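Local atomic coordinates of oxidoreductase (Azotobacter vinelandii, PDB entry 7D5M), a protein that binds NAD+ and, as a homologue of inositol dehydrogenase in the GFO/IDH/MocA family, probably catalyses NAD-dependent oxidation of a polyol or sugar-like substrate. Residues K115-T120 and A365-V370; F119-A124 and W372-V377. All blocks are in the same frame, centred on the assembly; numbering follows the deposited sequence.

Contact 1: K115-T120 and A365-V370; sequences KPLCFT and AGVEGV. With NAD (nicotinamide-adenine-dinucleotide), chain B.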
loop_
_atom_site.group_PDB
_atom_site.type_symbol
_atom_site.label_atom_id
_atom_site.label_comp_id
_atom_site.label_asym_id
_atom_site.label_seq_id
_atom_site.Cartn_x
_atom_site.Cartn_y
_atom_site.Cartn_z
ATOM N N LYS A 115 19.891 -13.303 -21.439
ATOM C CA LYS A 115 20.940 -12.987 -20.442
ATOM C C LYS A 115 21.266 -14.280 -19.696
ATOM O O LYS A 115 20.382 -15.104 -19.491
ATOM C CB LYS A 115 20.476 -11.853 -19.526
ATOM C CG LYS A 115 19.180 -12.126 -18.780
ATOM C CD LYS A 115 19.106 -11.425 -17.447
ATOM C CE LYS A 115 19.489 -12.306 -16.274
ATOM N NZ LYS A 115 18.616 -13.504 -16.189
ATOM N N PRO A 116 22.547 -14.554 -19.357
ATOM C CA PRO A 116 23.666 -13.694 -19.718
ATOM C C PRO A 116 24.225 -14.051 -21.098
ATOM O O PRO A 116 24.025 -15.150 -21.577
ATOM C CB PRO A 116 24.673 -14.030 -18.614
ATOM C CG PRO A 116 24.489 -15.519 -18.420
ATOM C CD PRO A 116 23.009 -15.762 -18.650
ATOM N N LEU A 117 24.922 -13.103 -21.707
ATOM C CA LEU A 117 25.630 -13.299 -22.989
ATOM C C LEU A 117 26.450 -14.591 -22.921
ATOM O O LEU A 117 26.465 -15.347 -23.907
ATOM C CB LEU A 117 26.531 -12.082 -23.203
ATOM C CG LEU A 117 26.639 -11.546 -24.620
ATOM C CD1 LEU A 117 25.276 -11.429 -25.294
ATOM C CD2 LEU A 117 27.337 -10.197 -24.592
ATOM N N CYS A 118 27.144 -14.811 -21.803
ATOM C CA CYS A 118 28.124 -15.913 -21.638
ATOM C C CYS A 118 28.698 -15.886 -20.215
ATOM O O CYS A 118 28.293 -14.999 -19.429
ATOM C CB CYS A 118 29.232 -15.784 -22.673
ATOM S SG CYS A 118 29.949 -14.122 -22.708
ATOM N N PHE A 119 29.595 -16.826 -19.905
ATOM C CA PHE A 119 30.153 -17.054 -18.544
ATOM C C PHE A 119 31.272 -16.047 -18.229
ATOM O O PHE A 119 31.362 -15.604 -17.068
ATOM C CB PHE A 119 30.735 -18.465 -18.395
ATOM C CG PHE A 119 29.766 -19.620 -18.405
ATOM C CD1 PHE A 119 28.399 -19.426 -18.358
ATOM C CD2 PHE A 119 30.245 -20.923 -18.414
ATOM C CE1 PHE A 119 27.530 -20.507 -18.345
ATOM C CE2 PHE A 119 29.373 -22.004 -18.404
ATOM C CZ PHE A 119 28.016 -21.789 -18.367
ATOM N N THR A 120 32.149 -15.729 -19.192
ATOM C CA THR A 120 33.402 -14.974 -18.908
ATOM C C THR A 120 33.460 -13.676 -19.712
ATOM O O THR A 120 32.917 -13.626 -20.829
ATOM C CB THR A 120 34.668 -15.793 -19.187
ATOM O OG1 THR A 120 34.875 -15.895 -20.596
ATOM C CG2 THR A 120 34.638 -17.178 -18.575
ATOM N N ALA A 365 25.473 -3.745 -23.415
ATOM C CA ALA A 365 24.783 -4.030 -22.134
ATOM C C ALA A 365 25.115 -5.460 -21.699
ATOM O O ALA A 365 25.384 -5.678 -20.496
ATOM C CB ALA A 365 23.301 -3.835 -22.284
ATOM N N GLY A 366 25.085 -6.406 -22.642
ATOM C CA GLY A 366 25.403 -7.818 -22.382
ATOM C C GLY A 366 26.812 -7.960 -21.831
ATOM O O GLY A 366 26.987 -8.677 -20.825
ATOM N N VAL A 367 27.785 -7.270 -22.432
ATOM C CA VAL A 367 29.202 -7.317 -21.962
ATOM C C VAL A 367 29.278 -6.808 -20.518
ATOM O O VAL A 367 29.947 -7.466 -19.699
ATOM C CB VAL A 367 30.151 -6.537 -22.891
ATOM C CG1 VAL A 367 31.543 -6.412 -22.291
ATOM C CG2 VAL A 367 30.214 -7.179 -24.266
ATOM N N GLU A 368 28.626 -5.687 -20.207
ATOM C CA GLU A 368 28.682 -5.070 -18.852
ATOM C C GLU A 368 28.086 -6.023 -17.807
ATOM O O GLU A 368 28.663 -6.102 -16.717
ATOM C CB GLU A 368 27.977 -3.715 -18.833
ATOM C CG GLU A 368 28.768 -2.638 -19.535
ATOM C CD GLU A 368 30.244 -2.648 -19.160
ATOM O OE1 GLU A 368 30.550 -2.543 -17.935
ATOM O OE2 GLU A 368 31.084 -2.815 -20.085
ATOM N N GLY A 369 26.987 -6.712 -18.128
ATOM C CA GLY A 369 26.362 -7.707 -17.233
ATOM C C GLY A 369 27.350 -8.799 -16.861
ATOM O O GLY A 369 27.424 -9.185 -15.686
ATOM N N VAL A 370 28.111 -9.281 -17.844
ATOM C CA VAL A 370 29.119 -10.353 -17.627
ATOM C C VAL A 370 30.267 -9.776 -16.795
ATOM O O VAL A 370 30.700 -10.452 -15.859
ATOM C CB VAL A 370 29.605 -10.934 -18.963
ATOM C CG1 VAL A 370 30.755 -11.921 -18.781
ATOM C CG2 VAL A 370 28.449 -11.557 -19.710
HETATM P PA NAD B . 14.427 -23.768 -19.358
HETATM O O1A NAD B . 15.304 -24.874 -18.859
HETATM O O2A NAD B . 13.075 -23.540 -18.761
HETATM O O5B NAD B . 14.276 -23.920 -20.950
HETATM C C5B NAD B . 15.366 -24.391 -21.801
HETATM C C4B NAD B . 14.790 -24.697 -23.162
HETATM O O4B NAD B . 15.852 -24.809 -24.144
HETATM C C3B NAD B . 14.014 -26.017 -23.259
HETATM O O3B NAD B . 12.954 -25.879 -24.194
HETATM C C2B NAD B . 15.097 -26.983 -23.750
HETATM O O2B NAD B . 14.608 -28.148 -24.375
HETATM C C1B NAD B . 15.792 -26.080 -24.759
HETATM N N9A NAD B . 17.154 -26.465 -25.097
HETATM C C8A NAD B . 18.147 -26.804 -24.215
HETATM N N7A NAD B . 19.297 -27.035 -24.797
HETATM C C5A NAD B . 19.055 -26.815 -26.144
HETATM C C6A NAD B . 19.892 -26.884 -27.275
HETATM N N6A NAD B . 21.193 -27.180 -27.218
HETATM N N1A NAD B . 19.337 -26.591 -28.477
HETATM C C2A NAD B . 18.031 -26.288 -28.521
HETATM N N3A NAD B . 17.151 -26.178 -27.523
HETATM C C4A NAD B . 17.734 -26.459 -26.344
HETATM O O3 NAD B . 15.220 -22.363 -19.239
HETATM P PN NAD B . 14.628 -20.858 -19.104
HETATM O O1N NAD B . 14.304 -20.570 -17.665
HETATM O O2N NAD B . 13.554 -20.671 -20.134
HETATM O O5D NAD B . 15.908 -19.970 -19.480
HETATM C C5D NAD B . 16.538 -20.056 -20.760
HETATM C C4D NAD B . 17.423 -18.846 -20.875
HETATM O O4D NAD B . 16.612 -17.658 -20.690
HETATM C C3D NAD B . 18.523 -18.766 -19.809
HETATM O O3D NAD B . 19.684 -18.180 -20.370
HETATM C C2D NAD B . 17.898 -17.870 -18.733
HETATM O O2D NAD B . 18.861 -17.184 -17.947
HETATM C C1D NAD B . 17.117 -16.887 -19.607
HETATM N N1N NAD B . 15.964 -16.225 -18.925
HETATM C C2N NAD B . 15.854 -14.852 -18.978
HETATM C C3N NAD B . 14.820 -14.195 -18.309
HETATM C C7N NAD B . 14.676 -12.707 -18.546
HETATM O O7N NAD B . 15.285 -12.192 -19.490
HETATM N N7N NAD B . 13.868 -12.028 -17.738
HETATM C C4N NAD B . 13.971 -14.937 -17.481
HETATM C C5N NAD B . 14.106 -16.324 -17.426
HETATM C C6N NAD B . 15.005 -16.944 -18.267
HETATM O O HOH W 1 24.976 -10.541 -20.306
HETATM O O HOH W 2 30.110 -13.284 -15.613
#
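Leu117 meets segment 365-370 of helix 363-381 where the backbones come within 5.5 Å, CA to CA, at Gly366, and the loop 115-120 then runs on past the helix to a second approach of Thr120 to Val370, at 6.4 Å between CA atoms. Gly366 has no side chain, and the CD2 branch of Leu117 packs directly on its backbone, 3.6 Å from Gly366 C. The same branch reaches the CG2 methyl of Val367, the next residue of the helix. Val370 carries the other half. Its two methyls divide the loop between them: CG1, anti to the backbone N (chi1 173°), lies 3.4 Å from Thr120 C, while CG2 meets Cys118 O at 3.5 Å and Leu117 CB at 4.0 Å. No direct hydrogen bond crosses; two waters do the polar work. One accepts from Leu117 N and donates to Gly366 O, and the other donates to both Phe119 O and Val370 O, so the two backbones are bridged through water; Gly366 O also accepts the helical bond from Val370 N. Leu117 also touches Leu127 of helix 121-133. At the start of the loop Lys115 turns away from the helix, its NZ bonded to Asp205 O, and Lys115 O lies 3.0 Å from O2D of the nicotinamide ribose. The cis peptide between Lys115 and Pro116 belongs to the Glu-Lys-Pro motif characteristic of the GFO/IDH/MocA family, here seated between NAD in the Rossmann domain and a helix of the C-terminal domain.

Contact 2: F119-A124 and W372-V377; sequences FTLEEA and WVERCV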
loop_
_atom_site.group_PDB
_atom_site.type_symbol
_atom_site.label_atom_id
_atom_site.label_comp_id
_atom_site.label_asym_id
_atom_site.label_seq_id
_atom_site.Cartn_x
_atom_site.Cartn_y
_atom_site.Cartn_z
ATOM N N PHE A 119 29.595 -16.826 -19.905
ATOM C CA PHE A 119 30.153 -17.054 -18.544
ATOM C C PHE A 119 31.272 -16.047 -18.229
ATOM O O PHE A 119 31.362 -15.604 -17.068
ATOM C CB PHE A 119 30.735 -18.465 -18.395
ATOM C CG PHE A 119 29.766 -19.620 -18.405
ATOM C CD1 PHE A 119 28.399 -19.426 -18.358
ATOM C CD2 PHE A 119 30.245 -20.923 -18.414
ATOM C CE1 PHE A 119 27.530 -20.507 -18.345
ATOM C CE2 PHE A 119 29.373 -22.004 -18.404
ATOM C CZ PHE A 119 28.016 -21.789 -18.367
ATOM N N THR A 120 32.149 -15.729 -19.192
ATOM C CA THR A 120 33.402 -14.974 -18.908
ATOM C C THR A 120 33.460 -13.676 -19.712
ATOM O O THR A 120 32.917 -13.626 -20.829
ATOM C CB THR A 120 34.668 -15.793 -19.187
ATOM O OG1 THR A 120 34.875 -15.895 -20.596
ATOM C CG2 THR A 120 34.638 -17.178 -18.575
ATOM N N LEU A 121 34.127 -12.675 -19.153
ATOM C CA LEU A 121 34.341 -11.369 -19.812
ATOM C C LEU A 121 35.131 -11.585 -21.108
ATOM O O LEU A 121 34.814 -10.920 -22.108
ATOM C CB LEU A 121 35.065 -10.440 -18.836
ATOM C CG LEU A 121 35.356 -9.027 -19.337
ATOM C CD1 LEU A 121 34.090 -8.341 -19.819
ATOM C CD2 LEU A 121 36.030 -8.205 -18.246
ATOM N N GLU A 122 36.105 -12.495 -21.119
ATOM C CA GLU A 122 36.942 -12.704 -22.331
ATOM C C GLU A 122 36.039 -13.212 -23.475
ATOM O O GLU A 122 36.175 -12.708 -24.605
ATOM C CB GLU A 122 38.140 -13.607 -22.012
ATOM C CG GLU A 122 38.976 -13.945 -23.239
ATOM C CD GLU A 122 40.421 -14.358 -22.980
ATOM O OE1 GLU A 122 40.740 -15.558 -23.175
ATOM O OE2 GLU A 122 41.237 -13.475 -22.617
ATOM N N GLU A 123 35.112 -14.130 -23.191
ATOM C CA GLU A 123 34.100 -14.625 -24.164
ATOM C C GLU A 123 33.212 -13.463 -24.625
ATOM O O GLU A 123 32.920 -13.365 -25.827
ATOM C CB GLU A 123 33.192 -15.688 -23.542
ATOM C CG GLU A 123 33.762 -17.090 -23.524
ATOM C CD GLU A 123 32.841 -18.056 -22.795
ATOM O OE1 GLU A 123 32.514 -17.779 -21.626
ATOM O OE2 GLU A 123 32.427 -19.061 -23.394
ATOM N N ALA A 124 32.747 -12.632 -23.688
ATOM C CA ALA A 124 31.867 -11.479 -23.984
ATOM C C ALA A 124 32.572 -10.532 -24.966
ATOM O O ALA A 124 31.930 -10.089 -25.944
ATOM C CB ALA A 124 31.500 -10.755 -22.714
ATOM N N TRP A 372 30.233 -7.332 -14.617
ATOM C CA TRP A 372 29.807 -7.089 -13.215
ATOM C C TRP A 372 29.801 -8.408 -12.441
ATOM O O TRP A 372 30.370 -8.450 -11.346
ATOM C CB TRP A 372 28.446 -6.403 -13.168
ATOM C CG TRP A 372 27.962 -6.082 -11.784
ATOM C CD1 TRP A 372 28.268 -4.985 -11.032
ATOM C CD2 TRP A 372 26.994 -6.826 -11.028
ATOM N NE1 TRP A 372 27.585 -5.015 -9.845
ATOM C CE2 TRP A 372 26.801 -6.136 -9.810
ATOM C CE3 TRP A 372 26.287 -8.012 -11.250
ATOM C CZ2 TRP A 372 25.904 -6.583 -8.839
ATOM C CZ3 TRP A 372 25.414 -8.463 -10.282
ATOM C CH2 TRP A 372 25.234 -7.756 -9.087
ATOM N N VAL A 373 29.185 -9.453 -12.991
ATOM C CA VAL A 373 29.115 -10.779 -12.318
ATOM C C VAL A 373 30.548 -11.251 -12.058
ATOM O O VAL A 373 30.820 -11.739 -10.954
ATOM C CB VAL A 373 28.309 -11.800 -13.137
ATOM C CG1 VAL A 373 28.489 -13.219 -12.606
ATOM C CG2 VAL A 373 26.840 -11.418 -13.174
ATOM N N GLU A 374 31.437 -11.124 -13.046
ATOM C CA GLU A 374 32.814 -11.668 -12.926
ATOM C C GLU A 374 33.542 -10.955 -11.778
ATOM O O GLU A 374 34.180 -11.658 -10.966
ATOM C CB GLU A 374 33.547 -11.564 -14.262
ATOM C CG GLU A 374 34.897 -12.246 -14.264
ATOM C CD GLU A 374 35.426 -12.542 -15.656
ATOM O OE1 GLU A 374 36.501 -12.017 -15.988
ATOM O OE2 GLU A 374 34.758 -13.282 -16.402
ATOM N N ARG A 375 33.448 -9.625 -11.701
ATOM C CA ARG A 375 34.094 -8.813 -10.635
ATOM C C ARG A 375 33.504 -9.192 -9.273
ATOM O O ARG A 375 34.288 -9.313 -8.313
ATOM C CB ARG A 375 33.943 -7.312 -10.890
ATOM C CG ARG A 375 34.807 -6.805 -12.031
ATOM C CD ARG A 375 36.283 -6.696 -11.675
ATOM N NE ARG A 375 36.999 -6.406 -12.906
ATOM C CZ ARG A 375 37.426 -7.325 -13.775
ATOM N NH1 ARG A 375 37.257 -8.615 -13.532
ATOM N NH2 ARG A 375 38.044 -6.954 -14.886
ATOM N N CYS A 376 32.182 -9.356 -9.182
ATOM C CA CYS A 376 31.499 -9.760 -7.922
ATOM C C CYS A 376 32.038 -11.121 -7.468
ATOM O O CYS A 376 32.384 -11.269 -6.277
ATOM C CB CYS A 376 29.983 -9.814 -8.085
ATOM S SG CYS A 376 29.217 -8.175 -8.178
ATOM N N VAL A 377 32.139 -12.085 -8.379
ATOM C CA VAL A 377 32.631 -13.447 -8.033
ATOM C C VAL A 377 34.089 -13.324 -7.558
ATOM O O VAL A 377 34.429 -13.963 -6.542
ATOM C CB VAL A 377 32.449 -14.433 -9.200
ATOM C CG1 VAL A 377 33.152 -15.761 -8.943
ATOM C CG2 VAL A 377 30.968 -14.671 -9.475
#
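Glu374 reaches across from segment 372-377 of helix 363-381 to the first turn of helix 121-133, where its OE2 accepts from Leu121 N at 2.9 Å with an N-H...O angle of 164°. The donor comes from above the carboxylate plane, 37° out of it. An extended chain, with CG anti to the backbone N (chi1 -173°), carries the carboxylate this far, and OE2 also settles 3.3 Å from Thr120 CA, while OE1 lies 3.6 Å from Leu121 CB. This is the close-packed part. A negative group at a helix N terminus would be favoured by the helix dipole, and it adds to the capping box of Thr120 and Glu123: Glu123 N donates to Thr120 OG1, and Glu123 OE1 takes both Thr120 N and Thr120 OG1. The looser side lies toward Arg375, whose NH2 comes no nearer than 4.1 Å to Leu121 CD2, an oblique approach without a bond; its NE is instead hydrogen-bonded to Tyr389 O. All the touching residues are partly exposed, as befits a surface contact. On another face of the helix, Trp372 and Cys376 pack against helix 202-217 and strands 223-231 and 243-250 of the mixed sheet, which places helix 363-381 between that sheet and the start of helix 121-133.

From the N terminus, the chain leaves strand 110-113 of the parallel Rossmann sheet, passes through 115-120 and enters helix 121-133; both contacts begin on this short run and share Phe119 and Thr120. It then adds the edge strand 138-140 of the parallel sheet, builds the mixed sheet and returns on helix 363-381, closing contact 1 over 244 intervening residues and contact 2 over 247. Because the pairs follow the same order on both sides, the two closures cross rather than nest. Their centres are 7 Å apart, and Val370 CG1 of contact 1 lies 3.5 Å from Leu121 N of contact 2. Together they join the dinucleotide-binding domain to the C-terminal domain: contact 1 buried, near NAD, and contact 2 nearer the surface.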